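Local coordinates for protein intimin (PDB 1F00) that probably mediates adhesion of enteropathogenic Escherichia coli to host cells, its C-terminal fragment of immunoglobulin-like and C-type lectin-like domains forming a complex with the intimin receptor, at residues V118-G123 / S184-N189; Q237-W242 / Y277-K282. All coordinates share one frame; numbering follows the deposited sequence.

Interaction 1 of 2, residues V118-G123 / S184-N189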
ATOM      1  N   VAL A 118     -18.002  -2.163   1.720  1.00 15.93           N
ATOM      2  CA  VAL A 118     -18.834  -1.745   2.849  1.00 17.54           C
ATOM      3  C   VAL A 118     -17.808  -1.544   3.956  1.00 16.73           C
ATOM      4  O   VAL A 118     -17.095  -2.478   4.331  1.00 16.44           O
ATOM      5  CB  VAL A 118     -19.844  -2.835   3.260  1.00 20.15           C
ATOM      6  CG1 VAL A 118     -20.683  -2.354   4.432  1.00 18.52           C
ATOM      7  CG2 VAL A 118     -20.742  -3.167   2.084  1.00 23.63           C
ATOM      8  N   TRP A 119     -17.707  -0.326   4.470  1.00 16.53           N
ATOM      9  CA  TRP A 119     -16.697  -0.047   5.483  1.00 16.51           C
ATOM     10  C   TRP A 119     -17.171   0.232   6.888  1.00 16.21           C
ATOM     11  O   TRP A 119     -17.984   1.128   7.110  1.00 12.93           O
ATOM     12  CB  TRP A 119     -15.853   1.173   5.104  1.00 16.65           C
ATOM     13  CG  TRP A 119     -15.137   1.155   3.801  1.00 16.19           C
ATOM     14  CD1 TRP A 119     -15.000   0.112   2.933  1.00 16.03           C
ATOM     15  CD2 TRP A 119     -14.431   2.258   3.224  1.00 16.33           C
ATOM     16  NE1 TRP A 119     -14.248   0.499   1.844  1.00 15.01           N
ATOM     17  CE2 TRP A 119     -13.888   1.815   1.999  1.00 15.39           C
ATOM     18  CE3 TRP A 119     -14.206   3.581   3.628  1.00 13.78           C
ATOM     19  CZ2 TRP A 119     -13.132   2.650   1.168  1.00 15.71           C
ATOM     20  CZ3 TRP A 119     -13.453   4.413   2.803  1.00 14.94           C
ATOM     21  CH2 TRP A 119     -12.927   3.941   1.584  1.00 15.10           C
ATOM     22  N   LEU A 120     -16.648  -0.526   7.840  1.00 14.93           N
ATOM     23  CA  LEU A 120     -16.944  -0.248   9.231  1.00 15.45           C
ATOM     24  C   LEU A 120     -16.041   0.978   9.406  1.00 13.50           C
ATOM     25  O   LEU A 120     -14.853   0.911   9.081  1.00 13.19           O
ATOM     26  CB  LEU A 120     -16.441  -1.387  10.123  1.00 15.38           C
ATOM     27  CG  LEU A 120     -16.459  -1.136  11.632  1.00 17.87           C
ATOM     28  CD1 LEU A 120     -17.888  -0.884  12.099  1.00 15.16           C
ATOM     29  CD2 LEU A 120     -15.869  -2.348  12.353  1.00 17.24           C
ATOM     30  N   GLN A 121     -16.572   2.098   9.878  1.00 12.99           N
ATOM     31  CA  GLN A 121     -15.706   3.267  10.040  1.00 14.16           C
ATOM     32  C   GLN A 121     -14.558   2.952  10.991  1.00 15.02           C
ATOM     33  O   GLN A 121     -14.767   2.384  12.066  1.00 13.84           O
ATOM     34  CB  GLN A 121     -16.476   4.480  10.571  1.00 14.55           C
ATOM     35  CG  GLN A 121     -15.649   5.761  10.457  1.00 15.87           C
ATOM     36  CD  GLN A 121     -16.357   7.008  10.972  1.00 16.42           C
ATOM     37  OE1 GLN A 121     -16.186   8.090  10.420  1.00 18.18           O
ATOM     38  NE2 GLN A 121     -17.134   6.862  12.035  1.00 15.06           N
ATOM     39  N   TYR A 122     -13.349   3.321  10.583  1.00 13.01           N
ATOM     40  CA  TYR A 122     -12.146   3.088  11.370  1.00 14.83           C
ATOM     41  C   TYR A 122     -11.737   1.622  11.367  1.00 16.23           C
ATOM     42  O   TYR A 122     -10.954   1.181  12.202  1.00 16.71           O
ATOM     43  CB  TYR A 122     -12.335   3.616  12.798  1.00 16.70           C
ATOM     44  CG  TYR A 122     -12.638   5.101  12.800  1.00 17.83           C
ATOM     45  CD1 TYR A 122     -13.681   5.624  13.562  1.00 17.69           C
ATOM     46  CD2 TYR A 122     -11.920   5.974  11.980  1.00 19.05           C
ATOM     47  CE1 TYR A 122     -14.009   6.982  13.500  1.00 20.83           C
ATOM     48  CE2 TYR A 122     -12.236   7.328  11.909  1.00 20.59           C
ATOM     49  CZ  TYR A 122     -13.281   7.826  12.669  1.00 21.74           C
ATOM     50  OH  TYR A 122     -13.601   9.161  12.596  1.00 21.32           O
ATOM     51  N   GLY A 123     -12.289   0.870  10.420  1.00 18.29           N
ATOM     52  CA  GLY A 123     -11.904  -0.518  10.274  1.00 16.37           C
ATOM     53  C   GLY A 123     -10.477  -0.421   9.761  1.00 17.30           C
ATOM     54  O   GLY A 123     -10.096   0.614   9.201  1.00 14.68           O
ATOM     55  N   SER A 184     -21.163   1.844   1.227  1.00 16.13           N
ATOM     56  CA  SER A 184     -21.691   2.221   2.541  1.00 16.94           C
ATOM     57  C   SER A 184     -20.621   2.389   3.615  1.00 16.19           C
ATOM     58  O   SER A 184     -19.585   1.729   3.577  1.00 13.98           O
ATOM     59  CB  SER A 184     -22.682   1.161   3.034  1.00 18.13           C
ATOM     60  OG  SER A 184     -23.809   1.086   2.187  1.00 28.29           O
ATOM     61  N   LEU A 185     -20.900   3.266   4.577  1.00 15.84           N
ATOM     62  CA  LEU A 185     -20.009   3.511   5.708  1.00 15.35           C
ATOM     63  C   LEU A 185     -20.840   3.256   6.969  1.00 14.81           C
ATOM     64  O   LEU A 185     -21.936   3.797   7.113  1.00 15.26           O
ATOM     65  CB  LEU A 185     -19.504   4.954   5.710  1.00 12.90           C
ATOM     66  CG  LEU A 185     -18.547   5.318   6.848  1.00 12.00           C
ATOM     67  CD1 LEU A 185     -17.226   4.583   6.670  1.00 12.88           C
ATOM     68  CD2 LEU A 185     -18.309   6.826   6.859  1.00 14.77           C
ATOM     69  N   ILE A 186     -20.305   2.444   7.877  1.00 14.27           N
ATOM     70  CA  ILE A 186     -20.994   2.076   9.114  1.00 13.01           C
ATOM     71  C   ILE A 186     -20.428   2.875  10.284  1.00 12.80           C
ATOM     72  O   ILE A 186     -19.248   2.763  10.607  1.00 13.71           O
ATOM     73  CB  ILE A 186     -20.825   0.557   9.384  1.00 15.19           C
ATOM     74  CG1 ILE A 186     -21.136  -0.234   8.106  1.00 12.39           C
ATOM     75  CG2 ILE A 186     -21.735   0.121  10.514  1.00 11.25           C
ATOM     76  CD1 ILE A 186     -22.534   0.016   7.546  1.00 13.17           C
ATOM     77  N   VAL A 187     -21.272   3.671  10.930  1.00 13.57           N
ATOM     78  CA  VAL A 187     -20.811   4.517  12.024  1.00 15.42           C
ATOM     79  C   VAL A 187     -21.480   4.273  13.378  1.00 15.88           C
ATOM     80  O   VAL A 187     -22.537   4.828  13.659  1.00 16.52           O
ATOM     81  CB  VAL A 187     -20.991   6.007  11.651  1.00 16.01           C
ATOM     82  CG1 VAL A 187     -20.512   6.902  12.787  1.00 16.06           C
ATOM     83  CG2 VAL A 187     -20.233   6.313  10.357  1.00 16.18           C
ATOM     84  N   PRO A 188     -20.869   3.432  14.228  1.00 16.91           N
ATOM     85  CA  PRO A 188     -21.431   3.146  15.554  1.00 17.77           C
ATOM     86  C   PRO A 188     -21.135   4.328  16.483  1.00 18.90           C
ATOM     87  O   PRO A 188     -20.013   4.843  16.499  1.00 20.36           O
ATOM     88  CB  PRO A 188     -20.672   1.894  16.005  1.00 18.30           C
ATOM     89  CG  PRO A 188     -20.145   1.296  14.731  1.00 16.80           C
ATOM     90  CD  PRO A 188     -19.762   2.511  13.926  1.00 15.95           C
ATOM     91  N   ASN A 189     -22.135   4.762  17.240  1.00 16.13           N
ATOM     92  CA  ASN A 189     -21.954   5.863  18.181  1.00 16.52           C
ATOM     93  C   ASN A 189     -21.870   5.210  19.570  1.00 14.78           C
ATOM     94  O   ASN A 189     -22.884   4.945  20.215  1.00 15.37           O
ATOM     95  CB  ASN A 189     -23.137   6.832  18.061  1.00 18.06           C
ATOM     96  CG  ASN A 189     -23.204   7.501  16.681  1.00 25.31           C
ATOM     97  OD1 ASN A 189     -22.451   8.439  16.397  1.00 26.86           O
ATOM     98  ND2 ASN A 189     -24.094   7.004  15.814  1.00 25.56           N
TER
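W119 O takes the amide of I186 at 2.8 Å from its N, the N-H lying nearly along the C=O axis, and the same oxygen also meets the CA of L185 in a C-H...O contact of 3.4 Å. Two more backbone bonds complete the parallel pairing of 118-120 with 184-189: W119 N gives its hydrogen to S184 O almost straight, at 177°, and Q121 N reaches I186 O at 2.9 Å, in the carbonyl plane.

The side chains divide between the two faces. On the face of V118, L120 and I186 the packing is aliphatic. V118 CG1 stands 4.3 Å from I186 CG1, and the CD1 branch of L120 reaches P188 CG at 4.1 Å, the two side chains crossing at about a right angle. V220 and W224 of helix 214-224 pack on this face, and V118 O accepts a hydrogen bond from W224 NE1. On the other face L185 carries CG anti to its backbone N (chi1 -179°), which brings CD1 in at the edge of the W119 indole, 4.0 Å from W119 CB, and equally against CB of Q121. The indole NE1 is bonded elsewhere, to P116 O. Just past the end of strand 118-120, the extended side chain of Q121 lies across V187, its terminal amide near the two methyls.

Past L120 the chain leaves the sheet through a type II turn, closed by G123 N bonding to L120 O at 2.9 Å, while Q121 O accepts a hydrogen bond from Y233 OH. Three backbone bonds thus cross the seam, further backbone groups find partners in W224, Y233 and strand 276-281, and the side chains are largely apolar, which makes this a largely buried join between the immunoglobulin-like and lectin-like parts of the chain.

Interaction 2 of 2, residues Q237-W242 / Y277-K282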
ATOM      1  N   GLN A 237     -17.269  -4.235  24.635  1.00 19.65           N
ATOM      2  CA  GLN A 237     -17.449  -5.679  24.685  1.00 22.60           C
ATOM      3  C   GLN A 237     -18.750  -5.978  23.955  1.00 20.17           C
ATOM      4  O   GLN A 237     -19.049  -7.125  23.638  1.00 20.45           O
ATOM      5  CB  GLN A 237     -17.532  -6.185  26.130  1.00 25.48           C
ATOM      6  CG  GLN A 237     -16.227  -6.075  26.900  1.00 33.30           C
ATOM      7  CD  GLN A 237     -15.900  -4.648  27.315  1.00 36.79           C
ATOM      8  OE1 GLN A 237     -14.797  -4.366  27.788  1.00 41.97           O
ATOM      9  NE2 GLN A 237     -16.863  -3.744  27.151  1.00 39.69           N
ATOM     10  N   THR A 238     -19.524  -4.929  23.692  1.00 18.40           N
ATOM     11  CA  THR A 238     -20.785  -5.084  22.981  1.00 18.73           C
ATOM     12  C   THR A 238     -21.149  -3.847  22.185  1.00 17.44           C
ATOM     13  O   THR A 238     -21.082  -2.729  22.691  1.00 19.51           O
ATOM     14  CB  THR A 238     -21.965  -5.377  23.942  1.00 17.83           C
ATOM     15  OG1 THR A 238     -23.191  -5.382  23.197  1.00 20.52           O
ATOM     16  CG2 THR A 238     -22.054  -4.314  25.032  1.00 19.33           C
ATOM     17  N   ILE A 239     -21.515  -4.051  20.926  1.00 17.12           N
ATOM     18  CA  ILE A 239     -21.947  -2.951  20.084  1.00 16.25           C
ATOM     19  C   ILE A 239     -23.320  -3.326  19.544  1.00 15.17           C
ATOM     20  O   ILE A 239     -23.556  -3.357  18.334  1.00 13.85           O
ATOM     21  CB  ILE A 239     -20.964  -2.668  18.930  1.00 16.38           C
ATOM     22  CG1 ILE A 239     -19.596  -2.284  19.509  1.00 16.33           C
ATOM     23  CG2 ILE A 239     -21.479  -1.506  18.075  1.00 15.49           C
ATOM     24  CD1 ILE A 239     -18.557  -1.873  18.466  1.00 19.18           C
ATOM     25  N   ILE A 240     -24.213  -3.648  20.475  1.00 12.40           N
ATOM     26  CA  ILE A 240     -25.589  -4.000  20.145  1.00 13.99           C
ATOM     27  C   ILE A 240     -26.202  -2.740  19.529  1.00 14.09           C
ATOM     28  O   ILE A 240     -26.191  -1.670  20.142  1.00 13.72           O
ATOM     29  CB  ILE A 240     -26.356  -4.440  21.424  1.00 14.83           C
ATOM     30  CG1 ILE A 240     -27.825  -4.712  21.094  1.00 16.48           C
ATOM     31  CG2 ILE A 240     -26.217  -3.383  22.518  1.00 13.18           C
ATOM     32  CD1 ILE A 240     -28.616  -5.268  22.273  1.00 16.07           C
ATOM     33  N   SER A 241     -26.730  -2.868  18.313  1.00 15.66           N
ATOM     34  CA  SER A 241     -27.286  -1.727  17.593  1.00 13.66           C
ATOM     35  C   SER A 241     -28.706  -1.925  17.073  1.00 14.37           C
ATOM     36  O   SER A 241     -29.065  -3.006  16.614  1.00 14.58           O
ATOM     37  CB  SER A 241     -26.378  -1.392  16.404  1.00 14.74           C
ATOM     38  OG  SER A 241     -25.011  -1.478  16.767  1.00 17.71           O
ATOM     39  N   TRP A 242     -29.496  -0.859  17.124  1.00 13.49           N
ATOM     40  CA  TRP A 242     -30.879  -0.886  16.652  1.00 13.84           C
ATOM     41  C   TRP A 242     -30.936  -1.100  15.139  1.00 13.32           C
ATOM     42  O   TRP A 242     -30.034  -0.669  14.418  1.00 11.88           O
ATOM     43  CB  TRP A 242     -31.569   0.454  16.921  1.00 14.46           C
ATOM     44  CG  TRP A 242     -31.712   0.874  18.349  1.00 16.36           C
ATOM     45  CD1 TRP A 242     -31.040   1.881  18.979  1.00 16.14           C
ATOM     46  CD2 TRP A 242     -32.650   0.359  19.301  1.00 16.55           C
ATOM     47  NE1 TRP A 242     -31.506   2.032  20.264  1.00 15.39           N
ATOM     48  CE2 TRP A 242     -32.496   1.112  20.486  1.00 14.75           C
ATOM     49  CE3 TRP A 242     -33.609  -0.662  19.264  1.00 17.27           C
ATOM     50  CZ2 TRP A 242     -33.269   0.877  21.630  1.00 16.81           C
ATOM     51  CZ3 TRP A 242     -34.380  -0.897  20.406  1.00 19.33           C
ATOM     52  CH2 TRP A 242     -34.203  -0.127  21.570  1.00 18.21           C
ATOM     53  N   TYR A 277     -27.151   0.840  20.984  1.00 14.54           N
ATOM     54  CA  TYR A 277     -26.383   1.956  20.454  1.00 15.74           C
ATOM     55  C   TYR A 277     -26.944   2.362  19.102  1.00 17.14           C
ATOM     56  O   TYR A 277     -27.583   1.559  18.423  1.00 14.59           O
ATOM     57  CB  TYR A 277     -24.916   1.567  20.283  1.00 15.79           C
ATOM     58  CG  TYR A 277     -24.206   1.339  21.586  1.00 18.54           C
ATOM     59  CD1 TYR A 277     -24.052   0.055  22.108  1.00 17.29           C
ATOM     60  CD2 TYR A 277     -23.718   2.418  22.326  1.00 18.75           C
ATOM     61  CE1 TYR A 277     -23.426  -0.149  23.339  1.00 19.16           C
ATOM     62  CE2 TYR A 277     -23.098   2.226  23.559  1.00 20.05           C
ATOM     63  CZ  TYR A 277     -22.955   0.942  24.057  1.00 22.09           C
ATOM     64  OH  TYR A 277     -22.347   0.755  25.275  1.00 23.67           O
ATOM     65  N   ALA A 278     -26.713   3.615  18.723  1.00 16.23           N
ATOM     66  CA  ALA A 278     -27.170   4.097  17.441  1.00 15.99           C
ATOM     67  C   ALA A 278     -26.023   3.898  16.460  1.00 16.29           C
ATOM     68  O   ALA A 278     -24.962   4.516  16.592  1.00 16.08           O
ATOM     69  CB  ALA A 278     -27.547   5.574  17.523  1.00 16.27           C
ATOM     70  N   THR A 279     -26.222   2.996  15.508  1.00 14.69           N
ATOM     71  CA  THR A 279     -25.224   2.739  14.485  1.00 15.67           C
ATOM     72  C   THR A 279     -25.845   3.221  13.186  1.00 16.45           C
ATOM     73  O   THR A 279     -26.898   2.740  12.770  1.00 16.38           O
ATOM     74  CB  THR A 279     -24.856   1.238  14.391  1.00 17.23           C
ATOM     75  OG1 THR A 279     -24.055   0.880  15.523  1.00 16.50           O
ATOM     76  CG2 THR A 279     -24.055   0.958  13.120  1.00 18.43           C
ATOM     77  N   CYS A 280     -25.196   4.197  12.566  1.00 15.16           N
ATOM     78  CA  CYS A 280     -25.688   4.786  11.331  1.00 16.77           C
ATOM     79  C   CYS A 280     -25.024   4.213  10.080  1.00 16.55           C
ATOM     80  O   CYS A 280     -23.841   3.881  10.088  1.00 15.66           O
ATOM     81  CB  CYS A 280     -25.474   6.303  11.379  1.00 21.40           C
ATOM     82  SG  CYS A 280     -25.970   7.198   9.890  1.00 25.71           S
ATOM     83  N   VAL A 281     -25.808   4.098   9.010  1.00 15.02           N
ATOM     84  CA  VAL A 281     -25.313   3.604   7.731  1.00 15.66           C
ATOM     85  C   VAL A 281     -25.348   4.799   6.775  1.00 18.85           C
ATOM     86  O   VAL A 281     -26.418   5.342   6.497  1.00 16.19           O
ATOM     87  CB  VAL A 281     -26.210   2.487   7.169  1.00 14.00           C
ATOM     88  CG1 VAL A 281     -25.626   1.963   5.854  1.00 15.39           C
ATOM     89  CG2 VAL A 281     -26.331   1.351   8.185  1.00 14.35           C
ATOM     90  N   LYS A 282     -24.173   5.205   6.296  1.00 21.76           N
ATOM     91  CA  LYS A 282     -24.027   6.348   5.388  1.00 23.95           C
ATOM     92  C   LYS A 282     -23.576   5.935   3.989  1.00 23.42           C
ATOM     93  O   LYS A 282     -23.950   6.630   3.021  1.00 24.66           O
ATOM     94  CB  LYS A 282     -23.010   7.341   5.957  1.00 26.49           C
ATOM     95  CG  LYS A 282     -23.527   8.215   7.081  1.00 31.96           C
ATOM     96  CD  LYS A 282     -22.372   8.879   7.834  1.00 31.65           C
ATOM     97  CE  LYS A 282     -21.401   9.592   6.896  1.00 33.70           C
ATOM     98  NZ  LYS A 282     -21.996  10.760   6.194  1.00 30.95           N
ATOM     99  OXT LYS A 282     -22.831   4.941   3.880  1.00 20.68           O
TER
HETATM  100  O   HOH W   1     -20.241  -1.179  25.575  1.00 25.99           O
HETATM  101  O   HOH W   2     -28.378   1.505  15.028  1.00 17.86           O
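Backbone bonds tie S241 to Y277 in a single bridge. Y277 N points into I240 O at 2.8 Å, in the carbonyl plane and nearly straight, whereas the return bond from W242 N to Y277 O is weak at 3.3 Å. The two strands cross at 68°, in keeping with a pairing that goes no further.

A hydroxyl relay forms the second group. T279 OG1 donates to S241 OG at 2.8 Å, and S241 OG passes its own hydrogen to I239 O, approaching from well above that carbonyl plane. With chi1 at -42° the serine oxygen sits beside its own backbone N, within reach of both partners.

C-H groups and ring edges meet backbone oxygens as well. Y277 O receives the CA of S241 in a C-H...O contact and lies obliquely to the W242 indole, near its CD1; the indole NE1 is bonded to V194 O. The Y277 ring presents its edge to I240 O.

The apolar contact is I240 CG2 against Y277 CD1 at 4.1 Å, the side chains crossing about perpendicularly.

Two waters add further links: one joins Y277 OH with T238 O, the latter weakly, and another accepts from T279 N at 2.7 Å and reaches W242 O.

Strand 240-242 edges the sheet with 254-259 and 263-270, while 276-281 pairs with 184-190, so this crossing joins the two sheets of a C-type lectin-like fold.

Interactions 1 and 2 lie side by side, their centres 10 Å apart, and both reach one sheet: strand 184-190 pairs with 118-120 on one side and with 276-281 on the other, and interaction 2 leads from there to the second sheet through 240-242. V187 N probably bonds to C280 O and L185 N to the terminal carboxylate of K282, while P188 packs on T279. Both contacts are mostly buried. Interaction 1 is a regular parallel pairing that extends the lectin-like sheet with a strand from the preceding part of the chain, its side-chain packing mainly apolar. Interaction 2, further out along the molecule, is a single bridge between splayed strands, supplemented by hydroxyls and water.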